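Long-range contacts in inositol-1,4,5-trisphosphate 5-phosphatase 1 (Schizosaccharomyces pombe, PDB 1I9Z), which removes the 5-phosphate from soluble and lipid inositol phosphates, including phosphatidylinositol 4,5-bisphosphate, in membrane trafficking and signalling: residues Asn33-Ser38 with Tyr303-Pro308; Gln63-Leu68 with Ser107-Gly112; Gly144-Val149 with Thr164-Ala169. All coordinates share one frame; numbering follows the deposited sequence.

Contact 1: residues Asn33-Ser38 with Tyr303-Pro308; sequences NLNGCS and YSDHRP
Leu-34 and Ser-304 bring two irregular loops together with 5.3 Å between their CA atoms, and 33-38 doubles back through a type I' turn from Leu-34 to Cys-37. The direct hydrogen bond between the loops runs from Ser-304 OG to Asn-33 O, 2.7 Å, the donor tilted 21° from the carbonyl plane. That same OG accepts from His-306 N at 3.1 Å, an ST turn, while Asn-33 OD1 accepts from Asn-35 N at 3.0 Å, an Asx turn. Asn-33 extends its CG away from its backbone N (chi1 178°), which brings the amide over the CD2-NE2 side of the His-306 ring, planes 8° apart. Its CB lies over the ring centre, 3.6 Å from the centroid, a CH-pi contact. Asn-33 ND2 is bonded to Asp-207 and Glu-64, and His-306 ND1 to Asp-283. Beside this pair the amide of Asn-35 stacks on the carboxylate of Asp-305, with Asn-35 CB 3.4 Å from Asp-305 OD1. At the other end Cys-37 SG packs 3.8 Å from Tyr-303 CB. The Asx-turn bond and the ring probably keep the Asn-33 amide from turning. Water 2, a calcium ligand, lies 2.8 Å from both Asn-33 OD1 and Asp-305 OD1, and Asp-305 touches the inositol bisphosphate, so the contact borders the metal and ligand site.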
loop_
_atom_site.group_PDB
_atom_site.type_symbol
_atom_site.label_atom_id
_atom_site.label_comp_id
_atom_site.label_asym_id
_atom_site.label_seq_id
_atom_site.Cartn_x
_atom_site.Cartn_y
_atom_site.Cartn_z
ATOM N N ASN A 33 -8.778 -10.391 -1.609
ATOM C CA ASN A 33 -8.445 -11.769 -1.965
ATOM C C ASN A 33 -9.798 -12.282 -2.519
ATOM O O ASN A 33 -10.779 -12.473 -1.784
ATOM C CB ASN A 33 -8.101 -12.652 -0.735
ATOM C CG ASN A 33 -7.822 -14.048 -1.143
ATOM O OD1 ASN A 33 -8.585 -14.627 -1.932
ATOM N ND2 ASN A 33 -6.741 -14.659 -0.602
ATOM N N LEU A 34 -9.813 -12.490 -3.832
ATOM C CA LEU A 34 -11.014 -12.898 -4.607
ATOM C C LEU A 34 -11.475 -14.321 -4.570
ATOM O O LEU A 34 -12.611 -14.611 -5.001
ATOM C CB LEU A 34 -10.717 -12.602 -6.094
ATOM C CG LEU A 34 -10.381 -11.145 -6.306
ATOM C CD1 LEU A 34 -9.722 -11.074 -7.751
ATOM C CD2 LEU A 34 -11.670 -10.263 -6.277
ATOM N N ASN A 35 -10.607 -15.237 -4.110
ATOM C CA ASN A 35 -10.955 -16.645 -4.120
ATOM C C ASN A 35 -11.356 -17.082 -5.557
ATOM O O ASN A 35 -12.254 -17.953 -5.728
ATOM C CB ASN A 35 -12.094 -16.934 -3.149
ATOM C CG ASN A 35 -12.264 -18.404 -2.864
ATOM O OD1 ASN A 35 -11.299 -19.179 -2.780
ATOM N ND2 ASN A 35 -13.538 -18.816 -2.736
ATOM N N GLY A 36 -10.746 -16.426 -6.551
ATOM C CA GLY A 36 -10.990 -16.772 -7.952
ATOM C C GLY A 36 -12.341 -16.337 -8.494
ATOM O O GLY A 36 -12.708 -16.776 -9.582
ATOM N N CYS A 37 -13.059 -15.478 -7.775
ATOM C CA CYS A 37 -14.388 -15.034 -8.265
ATOM C C CYS A 37 -14.285 -14.196 -9.514
ATOM O O CYS A 37 -13.271 -13.557 -9.781
ATOM C CB CYS A 37 -15.158 -14.229 -7.192
ATOM S SG CYS A 37 -14.532 -12.542 -6.857
ATOM N N SER A 38 -15.380 -14.172 -10.282
ATOM C CA SER A 38 -15.418 -13.367 -11.507
ATOM C C SER A 38 -15.410 -11.855 -11.381
ATOM O O SER A 38 -16.034 -11.293 -10.514
ATOM C CB SER A 38 -16.679 -13.720 -12.314
ATOM O OG SER A 38 -16.792 -15.128 -12.380
ATOM N N TYR A 303 -18.606 -11.857 -2.597
ATOM C CA TYR A 303 -18.239 -12.734 -3.695
ATOM C C TYR A 303 -17.197 -13.752 -3.347
ATOM O O TYR A 303 -17.038 -14.733 -4.065
ATOM C CB TYR A 303 -17.680 -11.923 -4.873
ATOM C CG TYR A 303 -18.540 -10.752 -5.230
ATOM C CD1 TYR A 303 -17.989 -9.498 -5.445
ATOM C CD2 TYR A 303 -19.936 -10.908 -5.380
ATOM C CE1 TYR A 303 -18.811 -8.374 -5.785
ATOM C CE2 TYR A 303 -20.730 -9.827 -5.751
ATOM C CZ TYR A 303 -20.172 -8.570 -5.947
ATOM O OH TYR A 303 -20.961 -7.466 -6.317
ATOM N N SER A 304 -16.493 -13.500 -2.247
ATOM C CA SER A 304 -15.348 -14.334 -1.855
ATOM C C SER A 304 -15.472 -14.835 -0.407
ATOM O O SER A 304 -16.448 -14.495 0.287
ATOM C CB SER A 304 -14.060 -13.451 -2.005
ATOM O OG SER A 304 -12.891 -14.133 -1.500
ATOM N N ASP A 305 -14.524 -15.686 0.015
ATOM C CA ASP A 305 -14.529 -16.116 1.413
ATOM C C ASP A 305 -13.758 -15.063 2.247
ATOM O O ASP A 305 -13.672 -15.167 3.466
ATOM C CB ASP A 305 -13.945 -17.523 1.575
ATOM C CG ASP A 305 -12.578 -17.678 0.937
ATOM O OD1 ASP A 305 -12.009 -16.775 0.264
ATOM O OD2 ASP A 305 -12.071 -18.782 1.160
ATOM N N HIS A 306 -13.216 -14.033 1.607
ATOM C CA HIS A 306 -12.636 -12.895 2.346
ATOM C C HIS A 306 -13.468 -11.650 2.082
ATOM O O HIS A 306 -14.088 -11.517 1.011
ATOM C CB HIS A 306 -11.243 -12.475 1.845
ATOM C CG HIS A 306 -10.177 -13.476 2.113
ATOM N ND1 HIS A 306 -9.037 -13.179 2.842
ATOM C CD2 HIS A 306 -10.029 -14.743 1.674
ATOM C CE1 HIS A 306 -8.226 -14.230 2.823
ATOM N NE2 HIS A 306 -8.807 -15.195 2.117
ATOM N N ARG A 307 -13.492 -10.724 3.039
ATOM C CA ARG A 307 -14.068 -9.382 2.748
ATOM C C ARG A 307 -12.956 -8.518 2.247
ATOM O O ARG A 307 -11.793 -8.711 2.648
ATOM C CB ARG A 307 -14.570 -8.663 3.997
ATOM C CG ARG A 307 -15.738 -9.383 4.647
ATOM C CD ARG A 307 -17.136 -8.898 3.947
ATOM N NE ARG A 307 -18.157 -9.676 4.620
ATOM C CZ ARG A 307 -18.594 -10.872 4.260
ATOM N NH1 ARG A 307 -18.190 -11.498 3.135
ATOM N NH2 ARG A 307 -19.309 -11.575 5.161
ATOM N N PRO A 308 -13.254 -7.576 1.330
ATOM C CA PRO A 308 -12.273 -6.649 0.796
ATOM C C PRO A 308 -12.063 -5.569 1.873
ATOM O O PRO A 308 -12.929 -5.405 2.792
ATOM C CB PRO A 308 -12.951 -6.060 -0.490
ATOM C CG PRO A 308 -14.425 -6.222 -0.225
ATOM C CD PRO A 308 -14.617 -7.372 0.776
HETATM O O HOH W 1 -9.707 -9.496 0.994
HETATM O O HOH W 2 -9.494 -17.009 -0.855
HETATM O O HOH W 3 -15.664 -17.114 -4.190
HETATM O O HOH W 4 -12.110 -21.507 -0.739
#

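Contact 2: residues Gln63-Leu68 with Ser107-Gly112; sequences QEIVQL and SGQLVG. With CA (calcium ion), chain B.
Glu-64 and Gly-112 lie with their CA atoms 4.5 Å apart, where the loop leaving strand 57-63 meets the bend between strands 102-110 and 113-120. Those two strands form a beta hairpin in the six-stranded sheet of this DNase I-like fold, and the backbone angles of Val-111 and Gly-112 are close to those of a type II' turn. One bond joins the segments: Ile-65 N to Gly-112 O, 2.9 Å and nearly straight (169°), in the carbonyl plane and on a lone pair. A side chain at Gly-112 would run tightly against the CA of Glu-64, so its lack of one permits the close approach. Ile-65 CG1, anti to its own carbonyl carbon (chi1 -78°), lies 3.5 Å from Gly-112 O, and Ile-65 CD1 runs on to Gln-109, 4.2 Å from NE2. This amide is held from both ends: NE2 donates to Val-111 O at 3.0 Å, while OE1 accepts from Arg-81 of helix 78-94. Glu-64 points away from the hairpin and puts OE2 2.8 Å from the calcium ion. Its OE1 receives Leu-68 N at 3.2 Å from above the carboxylate plane, 54° out of it, which probably limits the carboxylate's rotation. Four waters also bind the calcium, and one of them, water 5, donates to Leu-68 O at 2.7 Å.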
loop_
_atom_site.group_PDB
_atom_site.type_symbol
_atom_site.label_atom_id
_atom_site.label_comp_id
_atom_site.label_asym_id
_atom_site.label_seq_id
_atom_site.Cartn_x
_atom_site.Cartn_y
_atom_site.Cartn_z
ATOM N N GLN A 63 -5.695 -10.578 -4.738
ATOM C CA GLN A 63 -5.073 -11.886 -4.551
ATOM C C GLN A 63 -6.055 -12.943 -5.086
ATOM O O GLN A 63 -7.287 -12.735 -5.100
ATOM C CB GLN A 63 -4.696 -12.182 -3.117
ATOM C CG GLN A 63 -3.776 -11.024 -2.532
ATOM C CD GLN A 63 -4.618 -9.857 -2.064
ATOM O OE1 GLN A 63 -5.707 -10.069 -1.509
ATOM N NE2 GLN A 63 -4.111 -8.632 -2.227
ATOM N N GLU A 64 -5.510 -14.081 -5.490
ATOM C CA GLU A 64 -6.307 -15.180 -6.057
ATOM C C GLU A 64 -7.206 -14.800 -7.238
ATOM O O GLU A 64 -8.411 -15.165 -7.269
ATOM C CB GLU A 64 -7.136 -15.929 -4.988
ATOM C CG GLU A 64 -6.217 -16.432 -3.865
ATOM C CD GLU A 64 -6.864 -17.473 -3.003
ATOM O OE1 GLU A 64 -7.664 -18.280 -3.545
ATOM O OE2 GLU A 64 -6.509 -17.576 -1.823
ATOM N N ILE A 65 -6.654 -14.090 -8.205
ATOM C CA ILE A 65 -7.438 -13.769 -9.430
ATOM C C ILE A 65 -7.877 -15.138 -9.993
ATOM O O ILE A 65 -8.966 -15.303 -10.585
ATOM C CB ILE A 65 -6.594 -12.954 -10.431
ATOM C CG1 ILE A 65 -6.553 -11.502 -9.927
ATOM C CG2 ILE A 65 -7.243 -13.061 -11.936
ATOM C CD1 ILE A 65 -5.698 -10.597 -10.723
ATOM N N VAL A 66 -7.038 -16.138 -9.749
ATOM C CA VAL A 66 -7.386 -17.522 -10.050
ATOM C C VAL A 66 -7.338 -18.191 -8.654
ATOM O O VAL A 66 -6.365 -18.042 -7.908
ATOM C CB VAL A 66 -6.379 -18.202 -10.970
ATOM C CG1 VAL A 66 -6.810 -19.682 -11.169
ATOM C CG2 VAL A 66 -6.369 -17.492 -12.303
ATOM N N GLN A 67 -8.417 -18.863 -8.292
ATOM C CA GLN A 67 -8.515 -19.537 -6.997
ATOM C C GLN A 67 -7.378 -20.542 -6.805
ATOM O O GLN A 67 -7.089 -21.349 -7.681
ATOM C CB GLN A 67 -9.878 -20.248 -6.889
ATOM C CG GLN A 67 -9.957 -21.293 -5.811
ATOM C CD GLN A 67 -11.369 -21.601 -5.347
ATOM O OE1 GLN A 67 -12.245 -21.906 -6.148
ATOM N NE2 GLN A 67 -11.591 -21.534 -4.041
ATOM N N LEU A 68 -6.739 -20.508 -5.644
ATOM C CA LEU A 68 -5.646 -21.439 -5.366
ATOM C C LEU A 68 -6.148 -22.834 -4.894
ATOM O O LEU A 68 -7.084 -22.944 -4.075
ATOM C CB LEU A 68 -4.703 -20.821 -4.319
ATOM C CG LEU A 68 -4.064 -19.499 -4.761
ATOM C CD1 LEU A 68 -3.193 -18.985 -3.598
ATOM C CD2 LEU A 68 -3.206 -19.688 -6.018
ATOM N N SER A 107 0.004 -1.823 -14.333
ATOM C CA SER A 107 -0.423 -2.972 -13.557
ATOM C C SER A 107 0.685 -4.000 -13.641
ATOM O O SER A 107 1.523 -4.004 -14.556
ATOM C CB SER A 107 -1.766 -3.613 -13.999
ATOM O OG SER A 107 -1.590 -4.338 -15.202
ATOM N N GLY A 108 0.677 -4.900 -12.682
ATOM C CA GLY A 108 1.679 -5.952 -12.617
ATOM C C GLY A 108 0.979 -7.203 -12.090
ATOM O O GLY A 108 -0.086 -7.092 -11.421
ATOM N N GLN A 109 1.602 -8.364 -12.293
ATOM C CA GLN A 109 0.983 -9.602 -11.834
ATOM C C GLN A 109 1.984 -10.676 -11.526
ATOM O O GLN A 109 3.011 -10.781 -12.236
ATOM C CB GLN A 109 -0.027 -10.056 -12.923
ATOM C CG GLN A 109 -0.633 -11.408 -12.650
ATOM C CD GLN A 109 -1.833 -11.665 -13.569
ATOM O OE1 GLN A 109 -1.864 -11.152 -14.690
ATOM N NE2 GLN A 109 -2.818 -12.460 -13.088
ATOM N N LEU A 110 1.729 -11.431 -10.446
ATOM C CA LEU A 110 2.570 -12.609 -10.076
ATOM C C LEU A 110 1.565 -13.703 -9.755
ATOM O O LEU A 110 0.901 -13.714 -8.699
ATOM C CB LEU A 110 3.492 -12.347 -8.871
ATOM C CG LEU A 110 4.348 -13.596 -8.585
ATOM C CD1 LEU A 110 5.315 -13.854 -9.725
ATOM C CD2 LEU A 110 5.068 -13.382 -7.198
ATOM N N VAL A 111 1.412 -14.628 -10.716
ATOM C CA VAL A 111 0.422 -15.667 -10.634
ATOM C C VAL A 111 -0.972 -15.033 -10.351
ATOM O O VAL A 111 -1.456 -14.302 -11.169
ATOM C CB VAL A 111 0.705 -16.725 -9.607
ATOM C CG1 VAL A 111 -0.337 -17.864 -9.765
ATOM C CG2 VAL A 111 2.171 -17.268 -9.815
ATOM N N GLY A 112 -1.608 -15.310 -9.214
ATOM C CA GLY A 112 -2.908 -14.708 -8.984
ATOM C C GLY A 112 -2.942 -13.364 -8.233
ATOM O O GLY A 112 -4.023 -12.800 -7.925
HETATM CA CA CA B . -8.709 -19.134 -0.948
HETATM O O HOH W 5 -8.473 -21.652 -2.164
HETATM O O HOH W 6 -6.620 -19.649 -0.326
HETATM O O HOH W 7 -9.885 -20.093 0.656
HETATM O O HOH W 2 -9.494 -17.009 -0.855
#

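Contact 3: residues Gly144-Val149 with Thr164-Ala169; sequences GNKGAV and TSHLAA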
loop_
_atom_site.group_PDB
_atom_site.type_symbol
_atom_site.label_atom_id
_atom_site.label_comp_id
_atom_site.label_asym_id
_atom_site.label_seq_id
_atom_site.Cartn_x
_atom_site.Cartn_y
_atom_site.Cartn_z
ATOM N N GLY A 144 5.152 -22.609 -6.756
ATOM C CA GLY A 144 4.531 -21.756 -5.743
ATOM C C GLY A 144 3.678 -20.589 -6.261
ATOM O O GLY A 144 3.984 -19.937 -7.284
ATOM N N ASN A 145 2.574 -20.301 -5.562
ATOM C CA ASN A 145 1.765 -19.197 -6.027
ATOM C C ASN A 145 1.767 -17.943 -5.118
ATOM O O ASN A 145 0.942 -17.050 -5.336
ATOM C CB ASN A 145 0.346 -19.686 -6.300
ATOM C CG ASN A 145 0.327 -21.055 -7.037
ATOM O OD1 ASN A 145 1.069 -21.290 -8.018
ATOM N ND2 ASN A 145 -0.518 -21.958 -6.559
ATOM N N LYS A 146 2.676 -17.864 -4.141
ATOM C CA LYS A 146 2.729 -16.682 -3.254
ATOM C C LYS A 146 3.812 -15.701 -3.656
ATOM O O LYS A 146 4.799 -16.057 -4.322
ATOM C CB LYS A 146 2.910 -17.111 -1.804
ATOM C CG LYS A 146 1.825 -18.126 -1.356
ATOM C CD LYS A 146 0.402 -17.527 -1.423
ATOM C CE LYS A 146 -0.593 -18.394 -0.586
ATOM N NZ LYS A 146 -0.625 -19.822 -1.065
ATOM N N GLY A 147 3.640 -14.453 -3.243
ATOM C CA GLY A 147 4.625 -13.451 -3.598
ATOM C C GLY A 147 4.130 -12.042 -3.561
ATOM O O GLY A 147 3.068 -11.737 -2.972
ATOM N N ALA A 148 4.886 -11.167 -4.205
ATOM C CA ALA A 148 4.563 -9.744 -4.203
ATOM C C ALA A 148 4.646 -9.077 -5.541
ATOM O O ALA A 148 5.439 -9.502 -6.396
ATOM C CB ALA A 148 5.542 -8.982 -3.237
ATOM N N VAL A 149 3.822 -8.039 -5.714
ATOM C CA VAL A 149 3.872 -7.212 -6.941
ATOM C C VAL A 149 4.031 -5.779 -6.450
ATOM O O VAL A 149 3.311 -5.343 -5.525
ATOM C CB VAL A 149 2.547 -7.317 -7.748
ATOM C CG1 VAL A 149 2.626 -6.401 -8.995
ATOM C CG2 VAL A 149 2.349 -8.782 -8.163
ATOM N N THR A 164 1.713 -4.981 -3.148
ATOM C CA THR A 164 0.675 -5.879 -2.642
ATOM C C THR A 164 1.276 -7.302 -2.594
ATOM O O THR A 164 2.175 -7.639 -3.365
ATOM C CB THR A 164 -0.646 -5.860 -3.496
ATOM O OG1 THR A 164 -1.650 -6.551 -2.760
ATOM C CG2 THR A 164 -0.428 -6.600 -4.864
ATOM N N SER A 165 0.832 -8.158 -1.665
ATOM C CA SER A 165 1.365 -9.506 -1.525
ATOM C C SER A 165 0.330 -10.507 -1.096
ATOM O O SER A 165 -0.790 -10.138 -0.624
ATOM C CB SER A 165 2.432 -9.553 -0.382
ATOM O OG SER A 165 3.420 -8.642 -0.754
ATOM N N HIS A 166 0.716 -11.767 -1.244
ATOM C CA HIS A 166 -0.091 -12.889 -0.760
ATOM C C HIS A 166 0.953 -13.744 -0.129
ATOM O O HIS A 166 1.826 -14.294 -0.851
ATOM C CB HIS A 166 -0.743 -13.601 -1.939
ATOM C CG HIS A 166 -1.849 -14.540 -1.568
ATOM N ND1 HIS A 166 -2.162 -14.893 -0.266
ATOM C CD2 HIS A 166 -2.670 -15.267 -2.369
ATOM C CE1 HIS A 166 -3.130 -15.810 -0.281
ATOM N NE2 HIS A 166 -3.450 -16.038 -1.545
ATOM N N LEU A 167 0.936 -13.840 1.219
ATOM C CA LEU A 167 1.964 -14.624 1.909
ATOM C C LEU A 167 1.553 -16.017 2.315
ATOM O O LEU A 167 0.366 -16.453 2.145
ATOM C CB LEU A 167 2.494 -13.821 3.135
ATOM C CG LEU A 167 2.836 -12.356 2.907
ATOM C CD1 LEU A 167 3.404 -11.747 4.242
ATOM C CD2 LEU A 167 3.883 -12.200 1.674
ATOM N N ALA A 168 2.509 -16.780 2.851
ATOM C CA ALA A 168 2.228 -18.210 3.140
ATOM C C ALA A 168 0.970 -18.476 3.942
ATOM O O ALA A 168 0.766 -17.801 4.961
ATOM C CB ALA A 168 3.389 -18.849 3.850
ATOM N N ALA A 169 0.168 -19.468 3.525
ATOM C CA ALA A 169 -1.088 -19.775 4.238
ATOM C C ALA A 169 -0.773 -20.767 5.327
ATOM O O ALA A 169 0.269 -21.447 5.269
ATOM C CB ALA A 169 -2.114 -20.405 3.272
HETATM O O HOH W 8 1.149 -20.881 1.033
#
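Gly-147 O accepts from His-166 N at 2.9 Å, and Ser-165 CA adds a weaker CA-H...O contact to it at 3.2 Å. Gly-147 N returns a bond to His-166 O, making this a hydrogen-bonded antiparallel pair, and Val-149 with Thr-164 repeats the pattern. Between them Ala-148 and Ser-165 form the non-hydrogen-bonded pair, CA atoms 4.2 Å apart. On their face Ala-148 CB touches Ser-165 OG at 3.3 Å, the hydroxyl being bonded to Trp-204 NE1 in strand 201-205. The strands, running at 162° to each other, belong to the beta hairpin 147-155/158-166 within the five-stranded sheet of the DNase I-like fold; Val-149, Thr-164 and His-166 all face strand 113-120 of the six-stranded sheet. At the backbone angles of Gly-147 a side chain would collide with the Lys-146 carbonyl O. Lys-146 itself, turned back about CB-CG (chi2 -62°), folds across the His-166 ring with CE 3.8 Å from the centroid, a CH-pi contact 15° off the normal and offset toward the rim. Replacing His-166 by an alanine would probably set the Lys-146 methylenes free to turn and leave Glu-64 OE2 without its weak bond from NE2. The lysine's charged end reaches onward, NZ donating to water 8 at 2.9 Å, and the same water accepts from Ala-169 N at 3.0 Å.

How the contacts relate
Contacts 2 and 3 follow one another inside the long loop of chain that contact 1 closes. Their centres are about 9 Å apart, against about 12 Å from contact 1 to contact 2 and about 16 Å from contact 1 to contact 3. Glu-64 of contact 2 is the meeting point: its OE2 probably accepts from Asn-33 ND2 of contact 1 at 3.2 Å, and His-166 NE2 of contact 3 lies 3.4 Å away. A backbone bond, Leu-34 N to Gln-63 O, probably adds to the first junction. Water 2, bound to the calcium that Glu-64 holds, belongs to both contact 1 and contact 2. Asp-305 of contact 1 and Ala-169 of contact 3 both line the inositol 1,4-bisphosphate pocket, each about 4 Å from the ligand by side chain.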